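Local coordinates for protein putative tagatose-6-phosphate ketose/aldose isomerase (Escherichia coli, PDB 3C3J) that is of unassigned function but belongs to a family of proteins built from paired SIS domains, at residues Thr12-Ile20 with Leu351-Asp362; Arg300-Ile311 with Ile318-Leu327. One frame throughout, in Å; residues are numbered along the deposited sequence.

Overall arrangement
Two ways of holding chain segments together are found in this two-SIS-domain protein, and both involve helix 335-356. Contact 1 is the long-range one: it fastens a helix start near the N-terminus to the end of that helix, and its touching residues are mostly buried. Contact 2 is nested within the loop that contact 1 closes; it builds the edge of a parallel sheet and is only partly buried. In contact 1 a carboxylate receives the first N-H groups of a helix; in contact 2 a guanidinium gives its N-H groups to backbone carbonyls beside a strand pair. Their centres lie 26 Å apart, yet helix 335-356 supplies one side of contact 1 and covers apolar residues of contact 2.

Contact 1. Residues Thr12-Ile20 with Leu351-Asp362; sequences TGTWTEEEI and LMQSLHMGNTPD
The carboxylate of D362 sits at the first turn of helix 15-20 and grips it through both oxygens. W15 N donates to D362 OD2 (2.8 Å, 156°), while T16 N and T16 OG1 both donate to D362 OD1, the hydroxyl at 2.7 Å and nearly in line with the C-O bond. The two backbone donors come from the syn sides, each more than 20° out of the carboxylate plane. With OG1 anti to its carbonyl carbon (chi1 -55°), T16 also accepts from a water that donates to P361 O as well. Amides at a helix start would probably stabilise the negative charge of D362.

A second polar network lies within 12-20. T14 is the N-cap, its OG1 accepting from E17 N at 3.1 Å; T12 OG1 accepts from T14 N in an ST turn and from T14 OG1, and donates to E17 OE1 (2.6 Å).

Apolar contacts fill the interface beside these bonds. L351 splits its two methyl groups: CD1 lies alongside T14 and T16, and CD2 meets E17 CB at 3.7 Å and I20 CD1. The T14 side chain crosses that of P361 at about a right angle, T14 CG2 3.7 Å from P361 CG. T12 CG2 lies by L355, though the closeness there is doubtful.

The helix segments run nearly antiparallel, their axes 11.5 Å apart. A Schellman motif with G358 as C-prime ends helix 335-356, letting the chain turn back to D362, whose backbone bonds F170; R168 makes a cation-pi contact with W15.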
# COMPACT_ATOMS: atom_id res chain seq x y z
N THR A 12 -14.15 30.67 -4.74
CA THR A 12 -15.18 29.68 -4.41
C THR A 12 -15.86 29.89 -3.07
O THR A 12 -16.87 29.27 -2.80
CB THR A 12 -14.65 28.24 -4.39
OG1 THR A 12 -13.73 28.07 -3.31
CG2 THR A 12 -14.01 27.88 -5.73
N GLY A 13 -15.28 30.73 -2.21
CA GLY A 13 -15.78 30.93 -0.85
C GLY A 13 -15.56 29.76 0.10
O GLY A 13 -16.14 29.74 1.19
N THR A 14 -14.71 28.80 -0.28
CA THR A 14 -14.50 27.59 0.50
C THR A 14 -13.22 27.70 1.33
O THR A 14 -12.25 28.33 0.91
CB THR A 14 -14.45 26.30 -0.40
OG1 THR A 14 -13.32 26.34 -1.29
CG2 THR A 14 -15.75 26.14 -1.23
N TRP A 15 -13.23 27.10 2.51
CA TRP A 15 -12.04 26.96 3.32
C TRP A 15 -10.99 26.14 2.58
O TRP A 15 -9.79 26.39 2.73
CB TRP A 15 -12.34 26.26 4.65
CG TRP A 15 -13.20 27.06 5.58
CD1 TRP A 15 -14.44 26.72 6.07
CD2 TRP A 15 -12.88 28.33 6.13
NE1 TRP A 15 -14.90 27.72 6.89
CE2 TRP A 15 -13.96 28.71 6.95
CE3 TRP A 15 -11.77 29.17 6.03
CZ2 TRP A 15 -13.97 29.92 7.66
CZ3 TRP A 15 -11.78 30.38 6.75
CH2 TRP A 15 -12.87 30.73 7.55
N THR A 16 -11.43 25.14 1.80
CA THR A 16 -10.52 24.25 1.10
C THR A 16 -9.68 25.04 0.09
O THR A 16 -8.46 24.87 0.03
CB THR A 16 -11.26 23.04 0.46
OG1 THR A 16 -12.01 22.35 1.48
CG2 THR A 16 -10.27 22.04 -0.16
N GLU A 17 -10.32 25.95 -0.65
CA GLU A 17 -9.57 26.78 -1.59
C GLU A 17 -8.56 27.68 -0.89
O GLU A 17 -7.42 27.81 -1.34
CB GLU A 17 -10.48 27.63 -2.48
CG GLU A 17 -9.66 28.46 -3.44
CD GLU A 17 -10.48 29.35 -4.35
OE1 GLU A 17 -11.71 29.48 -4.13
OE2 GLU A 17 -9.87 29.94 -5.27
N GLU A 18 -8.99 28.31 0.21
CA GLU A 18 -8.12 29.14 1.02
C GLU A 18 -6.89 28.37 1.49
O GLU A 18 -5.77 28.86 1.45
CB GLU A 18 -8.90 29.66 2.23
CG GLU A 18 -8.20 30.80 2.99
CD GLU A 18 -7.20 30.35 4.06
OE1 GLU A 18 -7.45 29.32 4.71
OE2 GLU A 18 -6.15 31.04 4.24
N GLU A 19 -7.13 27.14 1.92
CA GLU A 19 -6.11 26.26 2.46
C GLU A 19 -5.15 25.76 1.37
O GLU A 19 -3.95 25.61 1.60
CB GLU A 19 -6.80 25.13 3.28
CG GLU A 19 -7.36 25.74 4.59
CD GLU A 19 -8.50 25.02 5.26
OE1 GLU A 19 -8.92 23.90 4.81
OE2 GLU A 19 -8.99 25.61 6.27
N ILE A 20 -5.68 25.53 0.18
CA ILE A 20 -4.82 25.18 -0.95
C ILE A 20 -3.91 26.36 -1.29
O ILE A 20 -2.69 26.21 -1.41
CB ILE A 20 -5.62 24.78 -2.20
CG1 ILE A 20 -6.34 23.45 -1.96
CG2 ILE A 20 -4.69 24.67 -3.41
CD1 ILE A 20 -7.46 23.17 -2.98
N LEU A 351 -11.20 19.69 -5.70
CA LEU A 351 -12.05 20.79 -5.22
C LEU A 351 -13.06 21.21 -6.30
O LEU A 351 -14.26 21.35 -6.01
CB LEU A 351 -11.17 21.97 -4.79
CG LEU A 351 -11.87 23.29 -4.43
CD1 LEU A 351 -12.76 23.17 -3.18
CD2 LEU A 351 -10.88 24.42 -4.35
N MSE A 352 -12.59 21.35 -7.55
CA MSE A 352 -13.43 21.81 -8.66
C MSE A 352 -14.38 20.74 -9.20
O MSE A 352 -15.49 21.06 -9.64
CB MSE A 352 -12.57 22.41 -9.78
CG MSE A 352 -11.69 23.58 -9.33
SE MSE A 352 -12.59 24.98 -8.19
CE MSE A 352 -13.41 23.99 -6.74
N GLN A 353 -13.97 19.48 -9.15
CA GLN A 353 -14.91 18.40 -9.42
C GLN A 353 -16.06 18.42 -8.41
O GLN A 353 -17.22 18.25 -8.78
CB GLN A 353 -14.19 17.04 -9.37
CG GLN A 353 -13.22 16.80 -10.53
CD GLN A 353 -13.92 16.74 -11.87
OE1 GLN A 353 -13.77 17.64 -12.71
NE2 GLN A 353 -14.70 15.70 -12.07
N SER A 354 -15.73 18.62 -7.14
CA SER A 354 -16.71 18.66 -6.05
C SER A 354 -17.71 19.78 -6.29
O SER A 354 -18.93 19.58 -6.23
CB SER A 354 -15.99 18.88 -4.72
OG SER A 354 -16.87 18.90 -3.62
N LEU A 355 -17.19 20.97 -6.56
CA LEU A 355 -18.05 22.12 -6.77
C LEU A 355 -18.88 21.96 -8.03
O LEU A 355 -20.08 22.28 -8.03
CB LEU A 355 -17.20 23.39 -6.85
CG LEU A 355 -16.69 23.84 -5.49
CD1 LEU A 355 -15.70 24.97 -5.64
CD2 LEU A 355 -17.86 24.23 -4.57
N HIS A 356 -18.27 21.45 -9.10
CA HIS A 356 -18.95 21.25 -10.38
C HIS A 356 -20.16 20.32 -10.27
O HIS A 356 -21.17 20.51 -10.95
CB HIS A 356 -17.98 20.69 -11.42
CG HIS A 356 -18.57 20.52 -12.77
ND1 HIS A 356 -18.71 21.57 -13.66
CD2 HIS A 356 -19.06 19.43 -13.40
CE1 HIS A 356 -19.26 21.12 -14.78
NE2 HIS A 356 -19.49 19.83 -14.65
N MSE A 357 -20.07 19.33 -9.40
CA MSE A 357 -21.20 18.43 -9.20
C MSE A 357 -22.18 18.92 -8.13
O MSE A 357 -23.07 18.17 -7.73
CB MSE A 357 -20.69 17.04 -8.83
CG MSE A 357 -20.11 16.96 -7.43
SE MSE A 357 -19.73 15.11 -6.92
CE MSE A 357 -21.60 14.47 -6.73
N GLY A 358 -22.02 20.15 -7.65
CA GLY A 358 -22.97 20.72 -6.69
C GLY A 358 -22.76 20.32 -5.24
O GLY A 358 -23.62 20.54 -4.39
N ASN A 359 -21.60 19.73 -4.94
CA ASN A 359 -21.29 19.35 -3.57
C ASN A 359 -20.70 20.53 -2.81
O ASN A 359 -20.36 21.55 -3.40
CB ASN A 359 -20.35 18.14 -3.56
CG ASN A 359 -20.39 17.38 -2.24
OD1 ASN A 359 -21.21 17.66 -1.35
ND2 ASN A 359 -19.49 16.42 -2.11
N THR A 360 -20.63 20.40 -1.49
CA THR A 360 -20.06 21.39 -0.61
C THR A 360 -18.70 20.84 -0.13
O THR A 360 -18.67 20.02 0.77
CB THR A 360 -21.01 21.67 0.58
OG1 THR A 360 -21.40 20.43 1.18
CG2 THR A 360 -22.30 22.39 0.11
N PRO A 361 -17.60 21.26 -0.76
CA PRO A 361 -16.32 20.57 -0.50
C PRO A 361 -15.80 20.63 0.93
O PRO A 361 -15.11 19.70 1.33
CB PRO A 361 -15.32 21.26 -1.46
CG PRO A 361 -15.97 22.48 -1.93
CD PRO A 361 -17.46 22.34 -1.75
N ASP A 362 -16.12 21.68 1.69
CA ASP A 362 -15.62 21.81 3.06
C ASP A 362 -16.26 20.76 3.97
O ASP A 362 -15.68 20.41 4.99
CB ASP A 362 -15.87 23.22 3.61
CG ASP A 362 -15.07 24.30 2.90
OD1 ASP A 362 -14.06 23.99 2.21
OD2 ASP A 362 -15.45 25.49 3.04
O HOH W 1 -12.56 19.80 2.41

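Contact 2. Residues Arg300-Ile311 with Ile318-Leu327; sequences RRDNQAMRVIAI and IVAAGPHIIL
P323 O is gripped by two donors that reach it from opposite faces of its carbonyl plane: R300 NH2 at 2.9 Å and A310 N at 3.2 Å. At the edge of the same guanidinium, R300 NE donates to I318 O (2.8 Å) nearly on the line of the C=O, and NH1 to V308 O within its own segment; NH2 adds a weak bond to V319 O. All three nitrogens donate to backbone oxygens, which should fix the rotation of the group. G322 CA lies over one face, 3.4 Å above the plane, and the bend at chi2 (-145°) carries the guanidinium from helix 288-302 to the turn before strand 324-326.

Next to this anchor the strands pair in parallel. I325 N donates to A310 O (2.8 Å, 161°), with bridges A310-H324 and I311-I325, and CA-H contacts from I309 and I311 supplement the ladder. H324 ND1 turns back to G322 O, in the carbonyl plane, tying the strand to the preceding turn.

Apolar groups pack on the two faces. The P323 ring lies against R307 CG and, roughly at right angles, against I309 CG1 (3.9 Å). I311 CG2 meets L327 CD2 at 3.7 Å, and on the other face A310 CB approaches V319 CG1.

Together these joints close the beta-alpha-beta unit of strand 307-312, helix 317-320 and strand 324-326, the last being the outermost strand of its sheet within the chain. Strand 276-281 flanks strand 307-312 on its other side; helix 288-302 covers V308 and A310, and helix 335-356 covers I311, I325 and L327.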
# COMPACT_ATOMS: atom_id res chain seq x y z
N ARG A 300 -1.07 5.55 -24.08
CA ARG A 300 -1.39 6.43 -25.21
C ARG A 300 -1.70 5.60 -26.46
O ARG A 300 -2.69 5.85 -27.18
CB ARG A 300 -0.24 7.40 -25.48
CG ARG A 300 -0.11 8.54 -24.45
CD ARG A 300 0.35 9.83 -25.09
NE ARG A 300 0.79 10.86 -24.16
CZ ARG A 300 -0.00 11.56 -23.35
NH1 ARG A 300 -1.30 11.30 -23.29
NH2 ARG A 300 0.51 12.51 -22.59
N ARG A 301 -0.87 4.59 -26.68
CA ARG A 301 -1.05 3.66 -27.79
C ARG A 301 -2.34 2.84 -27.67
O ARG A 301 -3.03 2.65 -28.68
CB ARG A 301 0.14 2.71 -27.86
CG ARG A 301 0.42 2.16 -29.21
CD ARG A 301 1.04 0.75 -29.17
NE ARG A 301 2.02 0.49 -28.09
CZ ARG A 301 1.76 -0.10 -26.90
NH1 ARG A 301 0.52 -0.48 -26.55
NH2 ARG A 301 2.76 -0.30 -26.03
N ASP A 302 -2.64 2.35 -26.47
CA ASP A 302 -3.88 1.61 -26.19
C ASP A 302 -5.12 2.41 -26.59
O ASP A 302 -6.10 1.86 -27.08
CB ASP A 302 -4.02 1.30 -24.70
CG ASP A 302 -3.05 0.25 -24.21
OD1 ASP A 302 -2.40 -0.43 -25.06
OD2 ASP A 302 -2.94 0.09 -22.97
N ASN A 303 -5.09 3.71 -26.31
CA ASN A 303 -6.18 4.60 -26.64
C ASN A 303 -7.53 4.11 -26.08
O ASN A 303 -8.57 4.21 -26.74
CB ASN A 303 -6.25 4.79 -28.17
CG ASN A 303 -7.16 5.91 -28.57
OD1 ASN A 303 -7.21 6.95 -27.93
ND2 ASN A 303 -7.92 5.69 -29.62
N GLN A 304 -7.53 3.59 -24.86
CA GLN A 304 -8.79 3.09 -24.31
C GLN A 304 -9.39 3.97 -23.21
O GLN A 304 -10.60 3.97 -23.02
CB GLN A 304 -8.68 1.61 -23.92
CG GLN A 304 -8.11 1.28 -22.57
CD GLN A 304 -7.45 -0.11 -22.54
OE1 GLN A 304 -7.27 -0.75 -23.59
NE2 GLN A 304 -7.06 -0.56 -21.34
N ALA A 305 -8.55 4.71 -22.51
CA ALA A 305 -9.01 5.67 -21.51
C ALA A 305 -9.76 6.83 -22.18
O ALA A 305 -9.50 7.16 -23.34
CB ALA A 305 -7.84 6.22 -20.70
N MSE A 306 -10.69 7.44 -21.45
CA MSE A 306 -11.29 8.70 -21.89
C MSE A 306 -10.22 9.75 -22.10
O MSE A 306 -10.30 10.52 -23.06
CB MSE A 306 -12.29 9.22 -20.86
CG MSE A 306 -13.01 10.53 -21.25
SE MSE A 306 -14.48 10.96 -20.00
CE MSE A 306 -15.92 9.89 -20.83
N ARG A 307 -9.24 9.80 -21.19
CA ARG A 307 -8.15 10.77 -21.27
C ARG A 307 -6.94 10.27 -20.48
O ARG A 307 -7.12 9.72 -19.39
CB ARG A 307 -8.58 12.14 -20.72
CG ARG A 307 -7.66 13.28 -21.12
CD ARG A 307 -8.25 14.65 -20.83
NE ARG A 307 -9.52 14.85 -21.53
CZ ARG A 307 -10.39 15.83 -21.29
NH1 ARG A 307 -10.13 16.76 -20.37
NH2 ARG A 307 -11.53 15.89 -21.98
N VAL A 308 -5.74 10.48 -21.03
CA VAL A 308 -4.47 10.20 -20.36
C VAL A 308 -3.69 11.50 -20.28
O VAL A 308 -3.38 12.10 -21.31
CB VAL A 308 -3.62 9.14 -21.07
CG1 VAL A 308 -2.28 8.87 -20.29
CG2 VAL A 308 -4.42 7.82 -21.25
N ILE A 309 -3.40 11.96 -19.06
CA ILE A 309 -2.68 13.22 -18.82
C ILE A 309 -1.35 12.90 -18.15
O ILE A 309 -1.32 12.24 -17.13
CB ILE A 309 -3.48 14.18 -17.90
CG1 ILE A 309 -4.83 14.53 -18.50
CG2 ILE A 309 -2.70 15.47 -17.60
CD1 ILE A 309 -5.65 15.44 -17.60
N ALA A 310 -0.26 13.35 -18.77
CA ALA A 310 1.07 13.29 -18.19
C ALA A 310 1.37 14.65 -17.58
O ALA A 310 1.20 15.69 -18.25
CB ALA A 310 2.09 12.97 -19.23
N ILE A 311 1.84 14.65 -16.34
CA ILE A 311 2.38 15.85 -15.70
C ILE A 311 3.89 15.65 -15.53
O ILE A 311 4.32 14.69 -14.91
CB ILE A 311 1.69 16.17 -14.35
CG1 ILE A 311 0.16 16.17 -14.50
CG2 ILE A 311 2.16 17.51 -13.81
CD1 ILE A 311 -0.60 16.38 -13.19
N ILE A 318 6.74 11.35 -26.19
CA ILE A 318 5.71 10.57 -25.51
C ILE A 318 4.77 11.46 -24.68
O ILE A 318 3.53 11.32 -24.73
CB ILE A 318 6.35 9.46 -24.62
CG1 ILE A 318 7.02 8.41 -25.53
CG2 ILE A 318 5.27 8.80 -23.76
CD1 ILE A 318 7.90 7.38 -24.82
N VAL A 319 5.36 12.37 -23.91
CA VAL A 319 4.60 13.27 -23.05
C VAL A 319 3.74 14.21 -23.91
O VAL A 319 2.58 14.41 -23.60
CB VAL A 319 5.54 14.07 -22.14
CG1 VAL A 319 4.83 15.29 -21.54
CG2 VAL A 319 6.15 13.13 -21.05
N ALA A 320 4.30 14.72 -25.00
CA ALA A 320 3.58 15.60 -25.95
C ALA A 320 2.55 14.91 -26.89
O ALA A 320 1.73 15.60 -27.50
CB ALA A 320 4.59 16.41 -26.79
N ALA A 321 2.58 13.59 -27.01
CA ALA A 321 1.68 12.85 -27.92
C ALA A 321 0.25 12.70 -27.39
O ALA A 321 -0.51 11.86 -27.88
CB ALA A 321 2.25 11.49 -28.21
N GLY A 322 -0.11 13.51 -26.39
CA GLY A 322 -1.47 13.55 -25.85
C GLY A 322 -1.54 14.57 -24.73
O GLY A 322 -0.57 15.29 -24.53
N PRO A 323 -2.69 14.67 -24.03
CA PRO A 323 -2.89 15.66 -22.97
C PRO A 323 -1.74 15.63 -21.98
O PRO A 323 -1.30 14.55 -21.58
CB PRO A 323 -4.18 15.21 -22.30
CG PRO A 323 -4.94 14.56 -23.41
CD PRO A 323 -3.90 13.86 -24.23
N HIS A 324 -1.24 16.81 -21.62
CA HIS A 324 -0.11 16.93 -20.74
C HIS A 324 -0.01 18.31 -20.13
O HIS A 324 -0.55 19.29 -20.68
CB HIS A 324 1.19 16.60 -21.48
CG HIS A 324 1.55 17.59 -22.55
ND1 HIS A 324 0.94 17.60 -23.79
CD2 HIS A 324 2.44 18.60 -22.56
CE1 HIS A 324 1.45 18.57 -24.51
NE2 HIS A 324 2.36 19.20 -23.79
N ILE A 325 0.66 18.37 -18.99
CA ILE A 325 0.95 19.60 -18.29
C ILE A 325 2.45 19.61 -18.02
O ILE A 325 2.98 18.68 -17.42
CB ILE A 325 0.16 19.69 -16.96
CG1 ILE A 325 -1.33 19.73 -17.22
CG2 ILE A 325 0.58 20.91 -16.14
CD1 ILE A 325 -2.15 19.54 -15.97
N ILE A 326 3.15 20.63 -18.50
CA ILE A 326 4.56 20.81 -18.15
C ILE A 326 4.64 21.77 -16.99
O ILE A 326 4.03 22.83 -17.01
CB ILE A 326 5.42 21.34 -19.33
CG1 ILE A 326 5.24 20.46 -20.58
CG2 ILE A 326 6.89 21.44 -18.93
CD1 ILE A 326 5.53 18.98 -20.40
N LEU A 327 5.35 21.36 -15.94
CA LEU A 327 5.50 22.18 -14.75
C LEU A 327 6.23 23.49 -15.08
O LEU A 327 7.04 23.54 -16.01
CB LEU A 327 6.29 21.41 -13.68
CG LEU A 327 5.71 20.07 -13.21
CD1 LEU A 327 6.69 19.43 -12.22
CD2 LEU A 327 4.34 20.26 -12.58